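PDB 2YGL: blood group a-and b-cleaving endo-beta-galactosidase from Streptococcus pneumoniae, which belongs to a family 98 enzyme that cleaves blood group A and B antigens, this fragment being its tandem CBM51 modules, which probably bind carbohydrate. Local coordinates for residues F80-Y86 with A164-K170; S274-L278 with W339-L343. One frame throughout, in Å; residues are numbered along the deposited sequence.

Contact 1 of 2, residues F80-Y86 with A164-K170; sequences FEKFETY and ADAKLIK
Leu168 sets its CB over one face of the Phe80 ring, 3.7 Å from the ring centroid and 15° off the normal, a CH-pi contact in which the side chains cross at about a right angle. Its CD1 lies over the same face, above the CD2-CE2 side of the ring. The other methyl, CD2, lies near the plane of the Phe83 ring, at its edge, 3.7 Å from Phe83 CD1. Phe83 CG stands anti to the backbone N (chi1 170°), which swings the ring along the strand until its CD1 also reaches Lys167 O. Leu168 thus wedges between two aromatic rings, and Met12, Ile75 and Ile139 also touch it. On the face bearing Lys82, Glu84 and Tyr86, Ile169 CD1 touches the carboxylate of Glu84 at OE1, while OE2 bonds to Ser136.

The axes of strands 82-86 and 166-170 run antiparallel and come within 4.8 Å. A classic bulge starts the pairing: Ile169 O accepts from both Glu81 N (2.8 Å) and Lys82 N (3.0 Å). At the far end the register slips by one, and Ala164 O is again doubly gripped. Tyr86 N approaches Ala164 O in the carbonyl plane, whereas Thr85 OG1, 2.9 Å from Ala164 O, stands 58° out of that plane. Strand 133-138 pairs with the other edge of strand 82-87, making this a central joint of the beta-sandwich. Paired amides fix the strand register, and the two doubly accepting carbonyls satisfy extra donors where it shifts, while aromatic and aliphatic packing seals the buried face.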
ATOM      1  N   PHE A  80       0.110   5.871   5.092  1.00 25.84           N
ATOM      2  CA  PHE A  80       1.467   6.336   5.395  1.00 25.40           C
ATOM      3  C   PHE A  80       2.154   5.406   6.390  1.00 25.19           C
ATOM      4  O   PHE A  80       1.512   4.856   7.284  1.00 25.04           O
ATOM      5  CB  PHE A  80       1.463   7.776   5.919  1.00 25.39           C
ATOM      6  CG  PHE A  80       1.016   8.794   4.906  1.00 25.08           C
ATOM      7  CD1 PHE A  80       1.707   8.956   3.706  1.00 24.95           C
ATOM      8  CD2 PHE A  80      -0.088   9.601   5.156  1.00 24.94           C
ATOM      9  CE1 PHE A  80       1.295   9.900   2.767  1.00 24.99           C
ATOM     10  CE2 PHE A  80      -0.505  10.549   4.224  1.00 24.81           C
ATOM     11  CZ  PHE A  80       0.188  10.698   3.026  1.00 24.92           C
ATOM     12  N   GLU A  81       3.461   5.239   6.224  1.00 25.03           N
ATOM     13  CA  GLU A  81       4.231   4.284   7.018  1.00 24.92           C
ATOM     14  C   GLU A  81       5.228   4.966   7.953  1.00 24.66           C
ATOM     15  O   GLU A  81       5.531   4.447   9.029  1.00 24.48           O
ATOM     16  CB  GLU A  81       4.956   3.300   6.096  1.00 24.99           C
ATOM     17  CG  GLU A  81       4.020   2.441   5.247  1.00 25.77           C
ATOM     18  CD  GLU A  81       4.690   1.865   4.006  1.00 26.95           C
ATOM     19  OE1 GLU A  81       5.900   1.553   4.055  1.00 27.63           O
ATOM     20  OE2 GLU A  81       3.996   1.721   2.977  1.00 27.55           O
ATOM     21  N   LYS A  82       5.738   6.122   7.531  1.00 24.32           N
ATOM     22  CA  LYS A  82       6.739   6.860   8.297  1.00 24.17           C
ATOM     23  C   LYS A  82       6.487   8.362   8.272  1.00 23.74           C
ATOM     24  O   LYS A  82       5.914   8.895   7.315  1.00 23.67           O
ATOM     25  CB  LYS A  82       8.152   6.579   7.763  1.00 24.31           C
ATOM     26  CG  LYS A  82       8.677   5.169   8.028  1.00 25.54           C
ATOM     27  CD  LYS A  82       9.897   4.854   7.166  1.00 26.98           C
ATOM     28  CE  LYS A  82      11.203   5.140   7.892  1.00 28.23           C
ATOM     29  NZ  LYS A  82      11.561   4.049   8.846  1.00 29.16           N
ATOM     30  N   PHE A  83       6.916   9.032   9.338  1.00 23.12           N
ATOM     31  CA  PHE A  83       6.985  10.486   9.367  1.00 22.77           C
ATOM     32  C   PHE A  83       8.426  10.904   9.625  1.00 22.52           C
ATOM     33  O   PHE A  83       9.069  10.398  10.548  1.00 22.54           O
ATOM     34  CB  PHE A  83       6.053  11.064  10.438  1.00 22.63           C
ATOM     35  CG  PHE A  83       6.257  12.535  10.690  1.00 22.37           C
ATOM     36  CD1 PHE A  83       5.821  13.482   9.765  1.00 21.64           C
ATOM     37  CD2 PHE A  83       6.889  12.975  11.853  1.00 22.12           C
ATOM     38  CE1 PHE A  83       6.012  14.841   9.990  1.00 21.72           C
ATOM     39  CE2 PHE A  83       7.083  14.335  12.091  1.00 21.74           C
ATOM     40  CZ  PHE A  83       6.644  15.270  11.157  1.00 21.58           C
ATOM     41  N   GLU A  84       8.932  11.820   8.805  1.00 22.17           N
ATOM     42  CA  GLU A  84      10.305  12.297   8.947  1.00 21.87           C
ATOM     43  C   GLU A  84      10.409  13.815   8.845  1.00 21.49           C
ATOM     44  O   GLU A  84       9.768  14.433   7.992  1.00 21.40           O
ATOM     45  CB  GLU A  84      11.231  11.608   7.938  1.00 21.89           C
ATOM     46  CG  GLU A  84      11.433  10.119   8.230  1.00 22.21           C
ATOM     47  CD  GLU A  84      12.456   9.451   7.337  1.00 22.98           C
ATOM     48  OE1 GLU A  84      12.806  10.012   6.278  1.00 22.66           O
ATOM     49  OE2 GLU A  84      12.913   8.349   7.701  1.00 24.40           O
ATOM     50  N   THR A  85      11.214  14.399   9.734  1.00 21.16           N
ATOM     51  CA  THR A  85      11.437  15.849   9.780  1.00 20.69           C
ATOM     52  C   THR A  85      12.670  16.208  10.608  1.00 20.54           C
ATOM     53  O   THR A  85      13.111  15.425  11.454  1.00 20.44           O
ATOM     54  CB  THR A  85      10.198  16.613  10.341  1.00 20.74           C
ATOM     55  OG1 THR A  85      10.327  18.013  10.071  1.00 20.67           O
ATOM     56  CG2 THR A  85      10.039  16.400  11.843  1.00 20.50           C
ATOM     57  N   TYR A  86      13.222  17.390  10.345  1.00 20.12           N
ATOM     58  CA  TYR A  86      14.249  17.984  11.190  1.00 20.09           C
ATOM     59  C   TYR A  86      13.594  19.075  12.032  1.00 19.53           C
ATOM     60  O   TYR A  86      12.817  19.879  11.515  1.00 19.78           O
ATOM     61  CB  TYR A  86      15.367  18.598  10.343  1.00 20.44           C
ATOM     62  CG  TYR A  86      16.170  17.598   9.539  1.00 21.84           C
ATOM     63  CD1 TYR A  86      15.745  17.190   8.273  1.00 22.90           C
ATOM     64  CD2 TYR A  86      17.360  17.069  10.039  1.00 23.04           C
ATOM     65  CE1 TYR A  86      16.477  16.276   7.528  1.00 24.43           C
ATOM     66  CE2 TYR A  86      18.105  16.150   9.298  1.00 24.57           C
ATOM     67  CZ  TYR A  86      17.655  15.760   8.044  1.00 25.01           C
ATOM     68  OH  TYR A  86      18.376  14.856   7.299  1.00 26.43           O
ATOM     69  N   ALA A 164      11.416  21.274   9.625  1.00 17.74           N
ATOM     70  CA  ALA A 164      12.091  21.336   8.329  1.00 18.48           C
ATOM     71  C   ALA A 164      12.020  20.007   7.590  1.00 18.90           C
ATOM     72  O   ALA A 164      12.272  18.950   8.176  1.00 18.96           O
ATOM     73  CB  ALA A 164      13.544  21.770   8.501  1.00 18.29           C
ATOM     74  N   ASP A 165      11.671  20.079   6.305  1.00 19.50           N
ATOM     75  CA  ASP A 165      11.571  18.908   5.419  1.00 20.21           C
ATOM     76  C   ASP A 165      10.481  17.911   5.849  1.00 20.35           C
ATOM     77  O   ASP A 165      10.530  16.727   5.492  1.00 20.42           O
ATOM     78  CB  ASP A 165      12.942  18.218   5.277  1.00 20.25           C
ATOM     79  CG  ASP A 165      13.014  17.302   4.073  1.00 21.44           C
ATOM     80  OD1 ASP A 165      12.658  17.746   2.962  1.00 22.92           O
ATOM     81  OD2 ASP A 165      13.431  16.136   4.237  1.00 22.78           O
ATOM     82  N   ALA A 166       9.492  18.405   6.594  1.00 20.66           N
ATOM     83  CA  ALA A 166       8.433  17.568   7.164  1.00 21.01           C
ATOM     84  C   ALA A 166       7.652  16.807   6.091  1.00 21.40           C
ATOM     85  O   ALA A 166       7.006  17.412   5.232  1.00 21.41           O
ATOM     86  CB  ALA A 166       7.494  18.405   8.027  1.00 20.80           C
ATOM     87  N   LYS A 167       7.723  15.479   6.153  1.00 21.95           N
ATOM     88  CA  LYS A 167       7.140  14.620   5.120  1.00 22.60           C
ATOM     89  C   LYS A 167       6.536  13.334   5.680  1.00 23.07           C
ATOM     90  O   LYS A 167       6.980  12.818   6.711  1.00 23.31           O
ATOM     91  CB  LYS A 167       8.192  14.273   4.057  1.00 22.41           C
ATOM     92  CG  LYS A 167       9.385  13.472   4.591  1.00 22.79           C
ATOM     93  CD  LYS A 167      10.339  13.018   3.490  1.00 22.80           C
ATOM     94  CE  LYS A 167      11.278  14.130   3.076  1.00 23.05           C
ATOM     95  NZ  LYS A 167      12.507  13.609   2.417  1.00 22.77           N
ATOM     96  N   LEU A 168       5.526  12.823   4.984  1.00 23.56           N
ATOM     97  CA  LEU A 168       4.975  11.502   5.263  1.00 24.15           C
ATOM     98  C   LEU A 168       5.371  10.557   4.130  1.00 24.49           C
ATOM     99  O   LEU A 168       5.309  10.930   2.959  1.00 24.39           O
ATOM    100  CB  LEU A 168       3.451  11.570   5.421  1.00 24.09           C
ATOM    101  CG  LEU A 168       2.924  12.345   6.635  1.00 24.26           C
ATOM    102  CD1 LEU A 168       1.441  12.637   6.500  1.00 24.01           C
ATOM    103  CD2 LEU A 168       3.199  11.595   7.930  1.00 23.90           C
ATOM    104  N   ILE A 169       5.792   9.342   4.487  1.00 25.03           N
ATOM    105  CA  ILE A 169       6.367   8.401   3.521  1.00 25.49           C
ATOM    106  C   ILE A 169       5.624   7.065   3.510  1.00 25.99           C
ATOM    107  O   ILE A 169       5.235   6.552   4.563  1.00 26.00           O
ATOM    108  CB  ILE A 169       7.876   8.134   3.801  1.00 25.57           C
ATOM    109  CG1 ILE A 169       8.637   9.442   4.049  1.00 25.25           C
ATOM    110  CG2 ILE A 169       8.525   7.342   2.649  1.00 25.33           C
ATOM    111  CD1 ILE A 169      10.063   9.244   4.537  1.00 25.52           C
ATOM    112  N   LYS A 170       5.436   6.512   2.314  1.00 26.53           N
ATOM    113  CA  LYS A 170       4.870   5.170   2.148  1.00 27.13           C
ATOM    114  C   LYS A 170       5.483   4.425   0.959  1.00 27.40           C
ATOM    115  O   LYS A 170       6.050   5.040   0.048  1.00 27.36           O
ATOM    116  CB  LYS A 170       3.341   5.229   2.017  1.00 27.12           C
ATOM    117  CG  LYS A 170       2.819   5.995   0.806  1.00 27.76           C
ATOM    118  CD  LYS A 170       1.299   6.027   0.802  1.00 29.24           C
ATOM    119  CE  LYS A 170       0.763   7.131  -0.102  1.00 30.06           C
ATOM    120  NZ  LYS A 170      -0.717   7.292   0.042  1.00 30.72           N
TER

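Contact 2 of 2, residues S274-L278 with W339-L343; sequences SANHL and WADEL
With CG anti to the carbonyl carbon in both residues (chi1 -63° in Leu278, -66° in Trp339), the leucine branch and the indole converge obliquely. Between these two side chains the nearest atoms are Leu278 CD1 and Trp339 CZ3, on the six-membered ring, 3.4 Å apart. Nearer the backbone, Asn276 CB meets Trp339 CB, and Asn276 O lies against Ala340 CB. At the inner end, Ala275 CB packs on the aliphatic start of Glu342, 3.8 Å from its CB. Glu342 bends at chi2 (-90°); Thr218 holds its OE2 and water its OE1.

Two waters link the segments. One donates to Ser274 OG (2.7 Å) and to Glu342 OE1 (3.0 Å). The second accepts from Trp339 N at 2.9 Å, with weak bonds to Asn276 O and Leu278 N. The His277 ring stacks on Tyr310, and its ND1 makes a weak bond to Ala275 O.

The loops lie at one end of a CBM51 beta-sandwich: 274-278 follows strand 262-271, and the other leads into strand 343-352. The HTWADE sequence around Trp339 matches HTWGDE of the first module, whose His155 and Asp159 bind calcium, and an exposed tryptophan here is consistent with a carbohydrate-binding surface. Apolar touches and bridging water, not direct hydrogen bonds, hold the contact, so its outer part at Trp339 and Leu278 is probably more adaptable than the buried end.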
ATOM      1  N   SER A 274     -20.729 -20.602 -17.951  1.00 17.84           N
ATOM      2  CA  SER A 274     -21.163 -21.377 -19.111  1.00 18.19           C
ATOM      3  C   SER A 274     -21.140 -22.886 -18.873  1.00 18.25           C
ATOM      4  O   SER A 274     -21.598 -23.654 -19.719  1.00 18.19           O
ATOM      5  CB  SER A 274     -20.295 -21.037 -20.327  1.00 18.37           C
ATOM      6  OG  SER A 274     -18.960 -21.491 -20.146  1.00 18.89           O
ATOM      7  N   ALA A 275     -20.603 -23.304 -17.729  1.00 18.29           N
ATOM      8  CA  ALA A 275     -20.458 -24.726 -17.417  1.00 18.54           C
ATOM      9  C   ALA A 275     -21.798 -25.429 -17.239  1.00 18.69           C
ATOM     10  O   ALA A 275     -22.782 -24.819 -16.809  1.00 18.66           O
ATOM     11  CB  ALA A 275     -19.605 -24.911 -16.171  1.00 18.39           C
ATOM     12  N   ASN A 276     -21.820 -26.713 -17.584  1.00 19.00           N
ATOM     13  CA  ASN A 276     -22.945 -27.579 -17.276  1.00 19.34           C
ATOM     14  C   ASN A 276     -23.027 -27.789 -15.771  1.00 19.61           C
ATOM     15  O   ASN A 276     -22.047 -28.199 -15.144  1.00 19.61           O
ATOM     16  CB  ASN A 276     -22.797 -28.929 -17.985  1.00 19.43           C
ATOM     17  CG  ASN A 276     -23.037 -28.840 -19.482  1.00 19.69           C
ATOM     18  OD1 ASN A 276     -22.317 -29.452 -20.269  1.00 21.28           O
ATOM     19  ND2 ASN A 276     -24.053 -28.084 -19.882  1.00 18.70           N
ATOM     20  N   HIS A 277     -24.188 -27.487 -15.197  1.00 19.62           N
ATOM     21  CA  HIS A 277     -24.392 -27.633 -13.763  1.00 19.82           C
ATOM     22  C   HIS A 277     -25.769 -28.200 -13.445  1.00 19.89           C
ATOM     23  O   HIS A 277     -26.767 -27.836 -14.076  1.00 19.78           O
ATOM     24  CB  HIS A 277     -24.192 -26.291 -13.046  1.00 19.95           C
ATOM     25  CG  HIS A 277     -25.245 -25.271 -13.356  1.00 20.18           C
ATOM     26  ND1 HIS A 277     -25.227 -24.508 -14.504  1.00 20.52           N
ATOM     27  CD2 HIS A 277     -26.352 -24.896 -12.671  1.00 20.13           C
ATOM     28  CE1 HIS A 277     -26.276 -23.706 -14.512  1.00 20.34           C
ATOM     29  NE2 HIS A 277     -26.974 -23.919 -13.410  1.00 20.26           N
ATOM     30  N   LEU A 278     -25.799 -29.101 -12.467  1.00 19.97           N
ATOM     31  CA  LEU A 278     -27.039 -29.623 -11.899  1.00 20.11           C
ATOM     32  C   LEU A 278     -26.931 -29.592 -10.379  1.00 20.15           C
ATOM     33  O   LEU A 278     -25.853 -29.834  -9.824  1.00 20.07           O
ATOM     34  CB  LEU A 278     -27.290 -31.063 -12.363  1.00 20.18           C
ATOM     35  CG  LEU A 278     -27.503 -31.381 -13.848  1.00 20.33           C
ATOM     36  CD1 LEU A 278     -27.682 -32.878 -14.030  1.00 20.23           C
ATOM     37  CD2 LEU A 278     -28.698 -30.632 -14.424  1.00 19.92           C
ATOM     38  N   TRP A 339     -20.631 -32.397 -13.581  1.00 28.15           N
ATOM     39  CA  TRP A 339     -20.099 -31.883 -14.850  1.00 27.62           C
ATOM     40  C   TRP A 339     -19.435 -30.508 -14.747  1.00 27.00           C
ATOM     41  O   TRP A 339     -18.713 -30.102 -15.665  1.00 27.06           O
ATOM     42  CB  TRP A 339     -21.201 -31.789 -15.905  1.00 27.75           C
ATOM     43  CG  TRP A 339     -21.781 -33.088 -16.349  1.00 28.27           C
ATOM     44  CD1 TRP A 339     -21.101 -34.227 -16.680  1.00 28.59           C
ATOM     45  CD2 TRP A 339     -23.168 -33.372 -16.558  1.00 28.42           C
ATOM     46  NE1 TRP A 339     -21.983 -35.207 -17.064  1.00 28.82           N
ATOM     47  CE2 TRP A 339     -23.259 -34.709 -16.998  1.00 28.30           C
ATOM     48  CE3 TRP A 339     -24.345 -32.626 -16.404  1.00 28.65           C
ATOM     49  CZ2 TRP A 339     -24.481 -35.321 -17.289  1.00 28.62           C
ATOM     50  CZ3 TRP A 339     -25.559 -33.234 -16.697  1.00 28.67           C
ATOM     51  CH2 TRP A 339     -25.617 -34.569 -17.132  1.00 28.66           C
ATOM     52  N   ALA A 340     -19.693 -29.790 -13.657  1.00 26.05           N
ATOM     53  CA  ALA A 340     -19.193 -28.424 -13.495  1.00 25.32           C
ATOM     54  C   ALA A 340     -17.713 -28.387 -13.098  1.00 24.79           C
ATOM     55  O   ALA A 340     -17.357 -27.908 -12.017  1.00 24.52           O
ATOM     56  CB  ALA A 340     -20.053 -27.653 -12.495  1.00 25.28           C
ATOM     57  N   ASP A 341     -16.861 -28.898 -13.987  1.00 24.04           N
ATOM     58  CA  ASP A 341     -15.414 -28.934 -13.759  1.00 23.50           C
ATOM     59  C   ASP A 341     -14.658 -27.905 -14.609  1.00 22.81           C
ATOM     60  O   ASP A 341     -13.434 -27.968 -14.738  1.00 22.55           O
ATOM     61  CB  ASP A 341     -14.858 -30.352 -13.979  1.00 23.60           C
ATOM     62  CG  ASP A 341     -15.301 -30.969 -15.300  1.00 24.32           C
ATOM     63  OD1 ASP A 341     -15.708 -30.232 -16.224  1.00 25.27           O
ATOM     64  OD2 ASP A 341     -15.234 -32.210 -15.419  1.00 25.80           O
ATOM     65  N   GLU A 342     -15.403 -26.953 -15.170  1.00 22.11           N
ATOM     66  CA  GLU A 342     -14.849 -25.908 -16.029  1.00 21.35           C
ATOM     67  C   GLU A 342     -14.269 -24.775 -15.184  1.00 20.66           C
ATOM     68  O   GLU A 342     -14.850 -23.687 -15.096  1.00 20.87           O
ATOM     69  CB  GLU A 342     -15.930 -25.367 -16.973  1.00 21.43           C
ATOM     70  CG  GLU A 342     -16.466 -26.376 -17.987  1.00 21.93           C
ATOM     71  CD  GLU A 342     -15.687 -26.382 -19.297  1.00 22.33           C
ATOM     72  OE1 GLU A 342     -15.301 -25.296 -19.781  1.00 22.65           O
ATOM     73  OE2 GLU A 342     -15.474 -27.478 -19.851  1.00 22.42           O
ATOM     74  N   LEU A 343     -13.124 -25.038 -14.562  1.00 19.68           N
ATOM     75  CA  LEU A 343     -12.466 -24.059 -13.703  1.00 18.95           C
ATOM     76  C   LEU A 343     -11.795 -22.982 -14.551  1.00 18.42           C
ATOM     77  O   LEU A 343     -11.089 -23.282 -15.513  1.00 18.08           O
ATOM     78  CB  LEU A 343     -11.449 -24.747 -12.775  1.00 18.74           C
ATOM     79  CG  LEU A 343     -10.824 -23.950 -11.620  1.00 19.12           C
ATOM     80  CD1 LEU A 343     -10.449 -24.857 -10.456  1.00 19.08           C
ATOM     81  CD2 LEU A 343      -9.604 -23.152 -12.076  1.00 19.16           C
TER
HETATM   82  O   HOH W   1     -18.020 -24.039 -20.029  1.00 39.64           O
HETATM   83  O   HOH W   2     -22.907 -30.716 -13.187  1.00 40.50           O

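Contact 1 belongs to the first NPCBM/NEW2 domain and contact 2 to the second; their centres lie 53 Å apart on opposite sides of the chain's centre, with nearest atoms about 32 Å apart. They come in series, the first closing before the second opens. The domains repeat one topology: strand 82-87 pairs with 160-171 in the first sandwich as 262-271 does with 343-352 in the second. Contact 1 samples that strand pairing itself, whereas contact 2 samples loops adjoining the equivalent strands. With no touch between them, they report separately on the sheet framework of one module and the loop end of its tandem partner.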